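Local coordinates for MDM10 isoform 1 (Saccharomyces cerevisiae, PDB 7BTX), which helps tether the endoplasmic reticulum to mitochondria within the ERMES complex and takes part in late assembly of the outer-membrane TOM translocase, at residues 53-58 with 71-76; 140-145 with 155-160; 231-236 with 250-255; 277-282 with 293-298. One frame throughout, in Å; residues are numbered along the deposited sequence.

Contact 1: residues 53-58 with 71-76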
loop_
_atom_site.group_PDB
_atom_site.type_symbol
_atom_site.label_atom_id
_atom_site.label_comp_id
_atom_site.label_asym_id
_atom_site.label_seq_id
_atom_site.Cartn_x
_atom_site.Cartn_y
_atom_site.Cartn_z
ATOM N N PRO D 53 14.563 25.107 -20.002
ATOM C CA PRO D 53 14.450 26.463 -19.448
ATOM C C PRO D 53 13.093 26.826 -18.865
ATOM O O PRO D 53 13.016 27.673 -17.974
ATOM C CB PRO D 53 14.773 27.337 -20.659
ATOM C CG PRO D 53 15.808 26.576 -21.342
ATOM C CD PRO D 53 15.477 25.121 -21.158
ATOM N N ASN D 54 12.022 26.200 -19.346
ATOM C CA ASN D 54 10.672 26.545 -18.920
ATOM C C ASN D 54 9.979 25.397 -18.201
ATOM O O ASN D 54 8.752 25.336 -18.194
ATOM C CB ASN D 54 9.838 26.988 -20.119
ATOM C CG ASN D 54 10.300 28.305 -20.687
ATOM O OD1 ASN D 54 10.602 29.237 -19.950
ATOM N ND2 ASN D 54 10.364 28.388 -22.004
ATOM N N THR D 55 10.733 24.492 -17.589
ATOM C CA THR D 55 10.160 23.280 -17.026
ATOM C C THR D 55 10.904 22.918 -15.750
ATOM O O THR D 55 12.133 22.982 -15.713
ATOM C CB THR D 55 10.222 22.138 -18.048
ATOM O OG1 THR D 55 9.419 22.468 -19.183
ATOM C CG2 THR D 55 9.705 20.869 -17.490
ATOM N N PHE D 56 10.157 22.567 -14.707
ATOM C CA PHE D 56 10.700 22.225 -13.403
ATOM C C PHE D 56 10.223 20.840 -13.008
ATOM O O PHE D 56 9.080 20.467 -13.279
ATOM C CB PHE D 56 10.271 23.225 -12.318
ATOM C CG PHE D 56 10.506 24.656 -12.677
ATOM C CD1 PHE D 56 11.676 25.288 -12.308
ATOM C CD2 PHE D 56 9.545 25.383 -13.365
ATOM C CE1 PHE D 56 11.894 26.607 -12.641
ATOM C CE2 PHE D 56 9.765 26.690 -13.706
ATOM C CZ PHE D 56 10.935 27.306 -13.340
ATOM N N ASN D 57 11.096 20.092 -12.351
ATOM C CA ASN D 57 10.771 18.792 -11.798
ATOM C C ASN D 57 10.863 18.815 -10.286
ATOM O O ASN D 57 11.802 19.374 -9.722
ATOM C CB ASN D 57 11.693 17.713 -12.350
ATOM C CG ASN D 57 11.144 17.071 -13.583
ATOM O OD1 ASN D 57 10.018 16.596 -13.583
ATOM N ND2 ASN D 57 11.910 17.086 -14.650
ATOM N N SER D 58 9.881 18.201 -9.645
ATOM C CA SER D 58 9.857 18.007 -8.209
ATOM C C SER D 58 9.727 16.523 -7.912
ATOM O O SER D 58 9.277 15.744 -8.750
ATOM C CB SER D 58 8.700 18.776 -7.569
ATOM O OG SER D 58 8.625 18.534 -6.177
ATOM N N LEU D 71 5.663 17.685 -12.700
ATOM C CA LEU D 71 6.288 18.371 -13.823
ATOM C C LEU D 71 5.586 19.702 -14.005
ATOM O O LEU D 71 4.405 19.736 -14.353
ATOM C CB LEU D 71 6.191 17.552 -15.109
ATOM C CG LEU D 71 6.947 18.000 -16.351
ATOM C CD1 LEU D 71 8.394 17.731 -16.179
ATOM C CD2 LEU D 71 6.434 17.244 -17.543
ATOM N N SER D 72 6.306 20.788 -13.783
ATOM C CA SER D 72 5.756 22.123 -13.908
ATOM C C SER D 72 6.198 22.740 -15.223
ATOM O O SER D 72 7.287 22.467 -15.716
ATOM C CB SER D 72 6.204 23.010 -12.750
ATOM O OG SER D 72 5.759 22.489 -11.516
ATOM N N TYR D 73 5.331 23.561 -15.798
ATOM C CA TYR D 73 5.682 24.416 -16.921
ATOM C C TYR D 73 5.466 25.844 -16.461
ATOM O O TYR D 73 4.477 26.125 -15.786
ATOM C CB TYR D 73 4.830 24.102 -18.154
ATOM C CG TYR D 73 5.095 25.021 -19.318
ATOM C CD1 TYR D 73 6.212 24.853 -20.109
ATOM C CD2 TYR D 73 4.228 26.061 -19.621
ATOM C CE1 TYR D 73 6.467 25.690 -21.160
ATOM C CE2 TYR D 73 4.480 26.906 -20.674
ATOM C CZ TYR D 73 5.601 26.713 -21.439
ATOM O OH TYR D 73 5.865 27.544 -22.496
ATOM N N LEU D 74 6.385 26.740 -16.796
ATOM C CA LEU D 74 6.265 28.135 -16.390
ATOM C C LEU D 74 6.942 29.022 -17.421
ATOM O O LEU D 74 8.167 28.998 -17.562
ATOM C CB LEU D 74 6.862 28.360 -15.002
ATOM C CG LEU D 74 7.064 29.806 -14.553
ATOM C CD1 LEU D 74 5.741 30.477 -14.309
ATOM C CD2 LEU D 74 7.905 29.845 -13.310
ATOM N N TYR D 75 6.144 29.805 -18.135
ATOM C CA TYR D 75 6.633 30.795 -19.081
ATOM C C TYR D 75 6.001 32.130 -18.725
ATOM O O TYR D 75 4.816 32.181 -18.388
ATOM C CB TYR D 75 6.289 30.395 -20.515
ATOM C CG TYR D 75 6.460 31.512 -21.506
ATOM C CD1 TYR D 75 7.718 32.006 -21.810
ATOM C CD2 TYR D 75 5.363 32.084 -22.128
ATOM C CE1 TYR D 75 7.881 33.035 -22.706
ATOM C CE2 TYR D 75 5.515 33.115 -23.027
ATOM C CZ TYR D 75 6.776 33.585 -23.312
ATOM O OH TYR D 75 6.931 34.613 -24.211
ATOM N N SER D 76 6.779 33.203 -18.787
ATOM C CA SER D 76 6.272 34.529 -18.482
ATOM C C SER D 76 7.002 35.599 -19.282
ATOM O O SER D 76 8.194 35.480 -19.569
ATOM C CB SER D 76 6.405 34.833 -17.004
ATOM O OG SER D 76 7.741 35.170 -16.695
#

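Contact 2: residues 140-145 with 155-160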
loop_
_atom_site.group_PDB
_atom_site.type_symbol
_atom_site.label_atom_id
_atom_site.label_comp_id
_atom_site.label_asym_id
_atom_site.label_seq_id
_atom_site.Cartn_x
_atom_site.Cartn_y
_atom_site.Cartn_z
ATOM N N SER D 140 2.484 38.770 -19.141
ATOM C CA SER D 140 1.650 37.586 -19.024
ATOM C C SER D 140 2.431 36.505 -18.303
ATOM O O SER D 140 3.660 36.525 -18.268
ATOM C CB SER D 140 1.181 37.072 -20.386
ATOM O OG SER D 140 0.341 38.011 -21.028
ATOM N N LEU D 141 1.699 35.565 -17.715
ATOM C CA LEU D 141 2.289 34.397 -17.078
ATOM C C LEU D 141 1.478 33.184 -17.473
ATOM O O LEU D 141 0.249 33.213 -17.407
ATOM C CB LEU D 141 2.341 34.544 -15.556
ATOM C CG LEU D 141 3.005 33.428 -14.747
ATOM C CD1 LEU D 141 3.782 34.019 -13.636
ATOM C CD2 LEU D 141 1.982 32.498 -14.136
ATOM N N TYR D 142 2.162 32.129 -17.883
ATOM C CA TYR D 142 1.541 30.846 -18.150
ATOM C C TYR D 142 2.188 29.797 -17.266
ATOM O O TYR D 142 3.411 29.672 -17.218
ATOM C CB TYR D 142 1.677 30.461 -19.620
ATOM C CG TYR D 142 1.024 31.445 -20.549
ATOM C CD1 TYR D 142 1.743 32.501 -21.090
ATOM C CD2 TYR D 142 -0.314 31.328 -20.873
ATOM C CE1 TYR D 142 1.145 33.406 -21.925
ATOM C CE2 TYR D 142 -0.917 32.225 -21.712
ATOM C CZ TYR D 142 -0.185 33.260 -22.233
ATOM O OH TYR D 142 -0.792 34.157 -23.071
ATOM N N TYR D 143 1.355 29.057 -16.549
ATOM C CA TYR D 143 1.857 28.082 -15.594
ATOM C C TYR D 143 0.967 26.860 -15.671
ATOM O O TYR D 143 -0.254 26.994 -15.726
ATOM C CB TYR D 143 1.874 28.656 -14.180
ATOM C CG TYR D 143 2.102 27.635 -13.092
ATOM C CD1 TYR D 143 3.374 27.152 -12.824
ATOM C CD2 TYR D 143 1.047 27.168 -12.322
ATOM C CE1 TYR D 143 3.585 26.226 -11.835
ATOM C CE2 TYR D 143 1.249 26.239 -11.340
ATOM C CZ TYR D 143 2.517 25.777 -11.098
ATOM O OH TYR D 143 2.709 24.856 -10.106
ATOM N N GLY D 144 1.573 25.679 -15.686
ATOM C CA GLY D 144 0.830 24.445 -15.608
ATOM C C GLY D 144 1.657 23.410 -14.878
ATOM O O GLY D 144 2.878 23.481 -14.844
ATOM N N ARG D 145 0.969 22.443 -14.289
ATOM C CA ARG D 145 1.657 21.424 -13.517
ATOM C C ARG D 145 0.829 20.153 -13.465
ATOM O O ARG D 145 -0.364 20.201 -13.171
ATOM C CB ARG D 145 1.935 21.919 -12.104
ATOM C CG ARG D 145 2.593 20.906 -11.228
ATOM C CD ARG D 145 2.640 21.396 -9.829
ATOM N NE ARG D 145 3.947 21.918 -9.482
ATOM C CZ ARG D 145 4.336 22.143 -8.238
ATOM N NH1 ARG D 145 3.516 21.884 -7.236
ATOM N NH2 ARG D 145 5.543 22.618 -7.998
ATOM N N ALA D 155 -3.390 24.629 -13.417
ATOM C CA ALA D 155 -2.965 25.611 -14.396
ATOM C C ALA D 155 -3.256 27.006 -13.873
ATOM O O ALA D 155 -4.077 27.196 -12.977
ATOM C CB ALA D 155 -3.654 25.381 -15.744
ATOM N N MET D 156 -2.569 27.988 -14.445
ATOM C CA MET D 156 -2.766 29.384 -14.087
ATOM C C MET D 156 -2.288 30.294 -15.205
ATOM O O MET D 156 -1.135 30.214 -15.627
ATOM C CB MET D 156 -2.029 29.728 -12.795
ATOM C CG MET D 156 -2.241 31.151 -12.346
ATOM S SD MET D 156 -1.552 31.500 -10.733
ATOM C CE MET D 156 0.185 31.309 -11.076
ATOM N N ILE D 157 -3.164 31.163 -15.692
ATOM C CA ILE D 157 -2.817 32.172 -16.681
ATOM C C ILE D 157 -3.074 33.527 -16.054
ATOM O O ILE D 157 -4.155 33.762 -15.512
ATOM C CB ILE D 157 -3.634 32.009 -17.975
ATOM C CG1 ILE D 157 -3.496 30.595 -18.529
ATOM C CG2 ILE D 157 -3.205 33.015 -19.011
ATOM C CD1 ILE D 157 -4.565 30.237 -19.506
ATOM N N ILE D 158 -2.087 34.408 -16.107
ATOM C CA ILE D 158 -2.229 35.779 -15.637
ATOM C C ILE D 158 -2.016 36.673 -16.845
ATOM O O ILE D 158 -1.073 36.466 -17.614
ATOM C CB ILE D 158 -1.232 36.123 -14.526
ATOM C CG1 ILE D 158 -1.258 35.075 -13.426
ATOM C CG2 ILE D 158 -1.549 37.464 -13.929
ATOM C CD1 ILE D 158 -0.122 35.225 -12.470
ATOM N N LYS D 159 -2.895 37.648 -17.031
ATOM C CA LYS D 159 -2.774 38.633 -18.095
ATOM C C LYS D 159 -2.934 40.009 -17.474
ATOM O O LYS D 159 -3.994 40.314 -16.924
ATOM C CB LYS D 159 -3.842 38.425 -19.169
ATOM C CG LYS D 159 -3.924 37.039 -19.771
ATOM C CD LYS D 159 -2.737 36.759 -20.650
ATOM C CE LYS D 159 -2.803 37.567 -21.923
ATOM N NZ LYS D 159 -1.593 37.335 -22.752
ATOM N N ARG D 160 -1.902 40.845 -17.559
ATOM C CA ARG D 160 -2.058 42.229 -17.114
ATOM C C ARG D 160 -2.482 43.074 -18.311
ATOM O O ARG D 160 -1.678 43.493 -19.144
ATOM C CB ARG D 160 -0.794 42.763 -16.465
ATOM C CG ARG D 160 -1.058 44.104 -15.814
ATOM C CD ARG D 160 0.024 44.528 -14.869
ATOM N NE ARG D 160 -0.276 45.829 -14.287
ATOM C CZ ARG D 160 0.554 46.497 -13.496
ATOM N NH1 ARG D 160 0.208 47.678 -13.011
ATOM N NH2 ARG D 160 1.736 45.987 -13.198
#

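Contact 3: residues 231-236 with 250-255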
loop_
_atom_site.group_PDB
_atom_site.type_symbol
_atom_site.label_atom_id
_atom_site.label_comp_id
_atom_site.label_asym_id
_atom_site.label_seq_id
_atom_site.Cartn_x
_atom_site.Cartn_y
_atom_site.Cartn_z
ATOM N N LEU D 231 -5.442 53.460 7.758
ATOM C CA LEU D 231 -6.643 52.706 8.078
ATOM C C LEU D 231 -7.304 52.222 6.797
ATOM O O LEU D 231 -7.963 52.999 6.107
ATOM C CB LEU D 231 -7.610 53.561 8.904
ATOM C CG LEU D 231 -8.833 52.921 9.573
ATOM C CD1 LEU D 231 -9.105 53.639 10.875
ATOM C CD2 LEU D 231 -10.085 52.978 8.712
ATOM N N SER D 232 -7.136 50.949 6.469
ATOM C CA SER D 232 -7.856 50.375 5.349
ATOM C C SER D 232 -9.244 49.919 5.781
ATOM O O SER D 232 -9.610 49.988 6.954
ATOM C CB SER D 232 -7.082 49.207 4.762
ATOM O OG SER D 232 -7.950 48.385 4.020
ATOM N N LEU D 233 -10.020 49.441 4.811
ATOM C CA LEU D 233 -11.364 48.936 5.065
ATOM C C LEU D 233 -11.779 48.047 3.903
ATOM O O LEU D 233 -11.767 48.485 2.752
ATOM C CB LEU D 233 -12.360 50.087 5.242
ATOM C CG LEU D 233 -13.713 49.849 5.926
ATOM C CD1 LEU D 233 -14.168 51.150 6.557
ATOM C CD2 LEU D 233 -14.809 49.304 5.016
ATOM N N GLY D 234 -12.167 46.813 4.184
ATOM C CA GLY D 234 -12.475 45.892 3.113
ATOM C C GLY D 234 -13.803 45.188 3.255
ATOM O O GLY D 234 -14.412 45.211 4.325
ATOM N N ALA D 235 -14.266 44.566 2.180
ATOM C CA ALA D 235 -15.483 43.774 2.208
ATOM C C ALA D 235 -15.392 42.673 1.156
ATOM O O ALA D 235 -14.550 42.716 0.259
ATOM C CB ALA D 235 -16.697 44.667 1.988
ATOM N N GLU D 236 -16.258 41.671 1.250
ATOM C CA GLU D 236 -16.343 40.648 0.221
ATOM C C GLU D 236 -17.771 40.137 0.175
ATOM O O GLU D 236 -18.486 40.218 1.172
ATOM C CB GLU D 236 -15.352 39.507 0.462
ATOM C CG GLU D 236 -15.774 38.495 1.486
ATOM C CD GLU D 236 -14.663 37.539 1.853
ATOM O OE1 GLU D 236 -13.535 37.717 1.353
ATOM O OE2 GLU D 236 -14.922 36.604 2.638
ATOM N N THR D 250 -16.219 41.713 6.457
ATOM C CA THR D 250 -15.844 43.114 6.592
ATOM C C THR D 250 -14.627 43.188 7.498
ATOM O O THR D 250 -14.663 42.675 8.617
ATOM C CB THR D 250 -16.983 43.956 7.178
ATOM O OG1 THR D 250 -18.117 43.935 6.304
ATOM C CG2 THR D 250 -16.539 45.390 7.365
ATOM N N THR D 251 -13.549 43.801 7.041
ATOM C CA THR D 251 -12.314 43.808 7.799
ATOM C C THR D 251 -11.779 45.238 7.868
ATOM O O THR D 251 -12.039 46.059 6.990
ATOM C CB THR D 251 -11.339 42.815 7.165
ATOM O OG1 THR D 251 -12.044 41.623 6.805
ATOM C CG2 THR D 251 -10.248 42.424 8.130
ATOM N N LEU D 252 -11.048 45.555 8.934
ATOM C CA LEU D 252 -10.706 46.935 9.256
ATOM C C LEU D 252 -9.251 47.091 9.698
ATOM O O LEU D 252 -9.004 47.573 10.806
ATOM C CB LEU D 252 -11.669 47.457 10.328
ATOM C CG LEU D 252 -11.894 48.954 10.568
ATOM C CD1 LEU D 252 -11.993 49.697 9.268
ATOM C CD2 LEU D 252 -13.140 49.166 11.399
ATOM N N ARG D 253 -8.289 46.623 8.901
ATOM C CA ARG D 253 -6.889 46.690 9.314
ATOM C C ARG D 253 -6.412 48.136 9.432
ATOM O O ARG D 253 -6.984 49.056 8.851
ATOM C CB ARG D 253 -5.976 45.937 8.348
ATOM C CG ARG D 253 -5.798 46.597 7.007
ATOM C CD ARG D 253 -4.825 45.839 6.122
ATOM N NE ARG D 253 -3.458 45.896 6.620
ATOM C CZ ARG D 253 -2.608 46.878 6.343
ATOM N NH1 ARG D 253 -2.987 47.886 5.569
ATOM N NH2 ARG D 253 -1.380 46.853 6.836
ATOM N N TYR D 254 -5.362 48.330 10.227
ATOM C CA TYR D 254 -4.886 49.668 10.576
ATOM C C TYR D 254 -3.392 49.589 10.871
ATOM O O TYR D 254 -2.988 49.238 11.980
ATOM C CB TYR D 254 -5.667 50.211 11.766
ATOM C CG TYR D 254 -5.127 51.487 12.364
ATOM C CD1 TYR D 254 -5.028 52.646 11.610
ATOM C CD2 TYR D 254 -4.746 51.539 13.697
ATOM C CE1 TYR D 254 -4.544 53.818 12.162
ATOM C CE2 TYR D 254 -4.268 52.705 14.258
ATOM C CZ TYR D 254 -4.166 53.839 13.485
ATOM O OH TYR D 254 -3.686 55.001 14.041
ATOM N N TYR D 255 -2.579 49.937 9.879
ATOM C CA TYR D 255 -1.128 49.863 9.979
ATOM C C TYR D 255 -0.614 51.138 10.637
ATOM O O TYR D 255 -1.056 52.235 10.289
ATOM C CB TYR D 255 -0.530 49.680 8.587
ATOM C CG TYR D 255 0.906 49.226 8.546
ATOM C CD1 TYR D 255 1.941 50.143 8.438
ATOM C CD2 TYR D 255 1.225 47.878 8.585
ATOM C CE1 TYR D 255 3.257 49.728 8.385
ATOM C CE2 TYR D 255 2.537 47.453 8.535
ATOM C CZ TYR D 255 3.546 48.382 8.433
ATOM O OH TYR D 255 4.856 47.970 8.383
#

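Contact 4: residues 277-282 with 293-298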
loop_
_atom_site.group_PDB
_atom_site.type_symbol
_atom_site.label_atom_id
_atom_site.label_comp_id
_atom_site.label_asym_id
_atom_site.label_seq_id
_atom_site.Cartn_x
_atom_site.Cartn_y
_atom_site.Cartn_z
ATOM N N HIS D 277 -19.337 35.860 13.499
ATOM C CA HIS D 277 -18.013 35.491 13.987
ATOM C C HIS D 277 -17.080 36.699 13.917
ATOM O O HIS D 277 -16.330 36.903 12.964
ATOM C CB HIS D 277 -17.471 34.316 13.188
ATOM C CG HIS D 277 -16.156 33.808 13.684
ATOM N ND1 HIS D 277 -14.970 34.047 13.025
ATOM C CD2 HIS D 277 -15.837 33.080 14.780
ATOM C CE1 HIS D 277 -13.978 33.485 13.690
ATOM N NE2 HIS D 277 -14.477 32.892 14.760
ATOM N N ILE D 278 -17.137 37.514 14.971
ATOM C CA ILE D 278 -16.234 38.650 15.074
ATOM C C ILE D 278 -14.848 38.162 15.454
ATOM O O ILE D 278 -14.675 37.397 16.407
ATOM C CB ILE D 278 -16.764 39.663 16.102
ATOM C CG1 ILE D 278 -18.146 40.157 15.690
ATOM C CG2 ILE D 278 -15.802 40.827 16.266
ATOM C CD1 ILE D 278 -18.687 41.270 16.555
ATOM N N SER D 279 -13.849 38.597 14.696
ATOM C CA SER D 279 -12.453 38.357 15.015
ATOM C C SER D 279 -11.772 39.676 15.332
ATOM O O SER D 279 -12.298 40.756 15.061
ATOM C CB SER D 279 -11.725 37.664 13.864
ATOM O OG SER D 279 -10.326 37.779 14.035
ATOM N N SER D 280 -10.584 39.576 15.911
ATOM C CA SER D 280 -9.793 40.745 16.257
ATOM C C SER D 280 -8.346 40.320 16.395
ATOM O O SER D 280 -8.065 39.278 16.989
ATOM C CB SER D 280 -10.289 41.380 17.553
ATOM O OG SER D 280 -9.488 42.487 17.911
ATOM N N THR D 281 -7.421 41.109 15.865
ATOM C CA THR D 281 -6.031 40.700 15.778
ATOM C C THR D 281 -5.129 41.875 16.092
ATOM O O THR D 281 -5.228 42.922 15.456
ATOM C CB THR D 281 -5.708 40.160 14.382
ATOM O OG1 THR D 281 -6.348 38.894 14.196
ATOM C CG2 THR D 281 -4.220 39.998 14.196
ATOM N N TYR D 282 -4.262 41.703 17.076
ATOM C CA TYR D 282 -3.155 42.612 17.313
ATOM C C TYR D 282 -1.892 41.972 16.760
ATOM O O TYR D 282 -1.729 40.755 16.825
ATOM C CB TYR D 282 -3.007 42.904 18.804
ATOM C CG TYR D 282 -1.826 43.759 19.173
ATOM C CD1 TYR D 282 -0.663 43.192 19.675
ATOM C CD2 TYR D 282 -1.882 45.133 19.043
ATOM C CE1 TYR D 282 0.414 43.971 20.022
ATOM C CE2 TYR D 282 -0.813 45.920 19.388
ATOM C CZ TYR D 282 0.332 45.335 19.874
ATOM O OH TYR D 282 1.403 46.124 20.216
ATOM N N CYS D 293 1.933 38.298 17.579
ATOM C CA CYS D 293 0.556 38.386 17.080
ATOM C C CYS D 293 -0.373 37.770 18.124
ATOM O O CYS D 293 -0.264 36.588 18.443
ATOM C CB CYS D 293 0.399 37.687 15.742
ATOM S SG CYS D 293 -1.270 37.708 15.071
ATOM N N ALA D 294 -1.304 38.577 18.629
ATOM C CA ALA D 294 -2.256 38.113 19.636
ATOM C C ALA D 294 -3.685 38.283 19.123
ATOM O O ALA D 294 -4.333 39.312 19.304
ATOM C CB ALA D 294 -2.045 38.860 20.943
ATOM N N LYS D 295 -4.189 37.236 18.485
ATOM C CA LYS D 295 -5.552 37.276 17.976
ATOM C C LYS D 295 -6.540 36.921 19.074
ATOM O O LYS D 295 -6.441 35.854 19.682
ATOM C CB LYS D 295 -5.717 36.318 16.805
ATOM C CG LYS D 295 -7.158 36.105 16.402
ATOM C CD LYS D 295 -7.273 35.466 15.043
ATOM C CE LYS D 295 -7.132 33.969 15.135
ATOM N NZ LYS D 295 -7.335 33.317 13.816
ATOM N N TYR D 296 -7.503 37.802 19.318
ATOM C CA TYR D 296 -8.629 37.512 20.198
ATOM C C TYR D 296 -9.855 37.285 19.331
ATOM O O TYR D 296 -10.358 38.219 18.704
ATOM C CB TYR D 296 -8.883 38.639 21.192
ATOM C CG TYR D 296 -10.175 38.449 21.952
ATOM C CD1 TYR D 296 -10.325 37.398 22.845
ATOM C CD2 TYR D 296 -11.250 39.307 21.763
ATOM C CE1 TYR D 296 -11.501 37.212 23.535
ATOM C CE2 TYR D 296 -12.434 39.129 22.452
ATOM C CZ TYR D 296 -12.550 38.079 23.334
ATOM O OH TYR D 296 -13.723 37.893 24.026
ATOM N N ASP D 297 -10.335 36.052 19.300
ATOM C CA ASP D 297 -11.493 35.712 18.499
ATOM C C ASP D 297 -12.748 35.795 19.362
ATOM O O ASP D 297 -12.678 35.901 20.588
ATOM C CB ASP D 297 -11.307 34.325 17.900
ATOM C CG ASP D 297 -12.113 34.120 16.652
ATOM O OD1 ASP D 297 -11.532 34.216 15.554
ATOM O OD2 ASP D 297 -13.326 33.860 16.765
ATOM N N PHE D 298 -13.914 35.754 18.720
ATOM C CA PHE D 298 -15.184 35.836 19.431
ATOM C C PHE D 298 -16.288 35.201 18.595
ATOM O O PHE D 298 -16.014 34.620 17.543
ATOM C CB PHE D 298 -15.519 37.296 19.766
ATOM C CG PHE D 298 -16.447 37.453 20.937
ATOM C CD1 PHE D 298 -16.154 36.863 22.155
ATOM C CD2 PHE D 298 -17.635 38.151 20.800
ATOM C CE1 PHE D 298 -17.018 36.992 23.233
ATOM C CE2 PHE D 298 -18.505 38.283 21.871
ATOM C CZ PHE D 298 -18.193 37.702 23.090
#

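Contact 1: residues 53-58 with 71-76
Phe56 and Ser72 form the antiparallel hydrogen-bonded pair between strands 55-58 and 71-76, whose directions differ by 153°, and the non-hydrogen-bonded pairs Thr55-Tyr73 and Asn57-Leu71 flank it. Phe56 N donates to Ser72 O at 3.0 Å, and Ser72 N answers to Phe56 O at 2.8 Å. A further bond from Leu74 N to Asn54 O, 3.1 Å long, carries the pairing just beyond the start of the first strand. With CG beside the backbone N (chi1 -51°), the Phe56 ring swings back toward Leu74 and meets it edge-on, CE2 lying 3.6 Å from Leu74 CB. Ser72 suits its place opposite Phe56 because its small CB fits at the ring's edge while OG bonds to Arg145. On the other face Leu71 CD1 sits between Thr55 CG2, at 3.6 Å, and Asn57 OD1, and Thr55 OG1 approaches the edge of the Tyr73 ring. A serine in place of Thr55 would lack CG2 and would probably leave Leu71 CD1 with a gap on one side. Another protein chain packs against Asn57 and Leu71. Consecutive antiparallel strands 55-62 and 68-76, side chains alternating between two faces, form a β-hairpin, the repeating element of a mitochondrial outer-membrane β-barrel.

Contact 2: residues 140-145 with 155-160
Lys159 NZ reaches across the strand pair to two hydroxyls, donating to Ser140 OG at 2.7 Å and, over a longer 3.3 Å, to Tyr142 OH. The lysine chain bends at both chi2 and chi3 (each -71°), which curls the ammonium back over the sheet instead of letting it run outward. A methionine in its place would carry no ammonium, and would probably leave the Ser140 and Tyr142 hydroxyls without their shared donor and the tyrosine ring less firmly held. That ring also crosses Ile157, with CE2 3.6 Å from Ile157 CG2, so its apolar flank rests on a branched neighbour while its hydroxyl turns to the lysine. The opposite face is apolar. Leu141 and Ile158 lie side by side, and Leu141 CD2 touches both Ile158 CD1, at 3.8 Å, and Met156 CE, at 3.7 Å. A bend at chi3 (66°) lets the flexible methionine turn its methyl to the leucine. Met156 CB in turn meets the edge of the Tyr143 ring, whose OH is bonded to Glu154. Behind these side chains stand two reciprocal backbone pairs, Leu141 with Ile158 and Tyr143 with Met156, in strands that are almost exactly antiparallel; Leu141 N to Ile158 O measures 2.9 Å. Helix 5-16 covers the apolar face, placing Leu9 and Phe12 on Ile158, Phe12 on Leu141 and Met5 on Tyr143. Strand 68-76 lies beyond 140-147, and strand 165-174 beyond 152-162.

Contact 3: residues 231-236 with 250-255
Gly234 and Thr251 form an antiparallel hydrogen-bonded pair where strands 234-236 and 250-255 run at 160° to each other. Gly234 N donates to Thr251 O at 2.9 Å, and Thr251 N returns to Gly234 O at 3.2 Å. Farther along, the ladder is less regular: Ser232 N makes only a weak bond to Arg253 O, at 3.0 Å, before Leu231 pairs with Tyr254. The side chains close over this irregular part. Leu252 CD1 touches both Leu231 CD2 and Leu233 CG, each at 3.8 Å; branched leucines suit this face because they can pack on each other while the strand backbones supply the polar bonds. Leu231 extends away from its own N (chi1 -169°), which carries CD2 to Leu252, while its CB packs on Tyr254 CD1 at 3.9 Å. On the opposite face the aliphatic start of Arg253 touches serine, CG to Ser232 CB being 3.7 Å; serine's short side chain lets the arginine come alongside. Thr251 OG1 bonds to Tyr24 OH on that side, where Ile27 also packs. Leucines on one face and polar groups on the other suit a β-hairpin in a barrel wall, where the apolar face is probably turned to lipid.

Contact 4: residues 277-282 with 293-298
Thr281 facing Lys295 and Tyr282 facing Ala294 pair the two strands of a β-hairpin in the barrel wall, strands 280-282 and 293-297 running antiparallel at 164°. Tyr282 and Ala294 form the hydrogen-bonded pair: Ala294 N donates to Tyr282 O at 2.9 Å, and Tyr282 N reaches Ala294 O over a longer 3.3 Å. Tyr296 N adds a weak bond to Ser280 O. The Tyr282 ring turns from Ala294 to Leu265 and Leu267, so the alanine methyl is not pressed by it. On the other face the methylenes of Lys295 do the touching, CG lying 3.4 Å from Ser280 O and close to Thr281 OG1. The lysine leaves the backbone with CG anti to N (chi1 169°); a bend at chi3 then turns the ammonium away from the other strand after the methylenes have passed Thr281. Next along this face Thr281 CG2 meets Cys293 SG at 3.8 Å, two small groups in modest apolar contact. Toward residues 277 and 298 the His277 and Asp297 side chains cross at about a right angle, ring and carboxylate planes 38° apart; the angle at NE2 is too poor for a hydrogen bond, and the very close approach is doubtful at this resolution. Asp297 OD2 accepts a weak bond from Phe298 N. Helix 30-33 places Ser31 against Thr281 and Lys295, and Leu34 packs on Cys293. Strand 263-269 flanks one side of the hairpin, while strand 306-307 flanks the other beside Tyr296 and Asp297.

How the contacts relate
Contacts 1 and 2 are successive hairpins of one sheet, their centres 12 Å apart; strands 68-76 and 140-147 are neighbours, joined by probable backbone bonds between Tyr73 and Gly144 and between Tyr75 and Tyr142. Contacts 3 and 4 share a second sheet but do not touch each other, and they lie far from contact 1, across the chain's centre. Burial falls along the series: contact 1 is buried, contacts 2 and 3 partly so, and contact 4 lies at the surface. Chemistry differs too: lysine-hydroxyl bonds and an apolar face share contact 2, leucines mark contact 3, and contact 4 brings polar side chains together without a side-chain hydrogen bond between its segments.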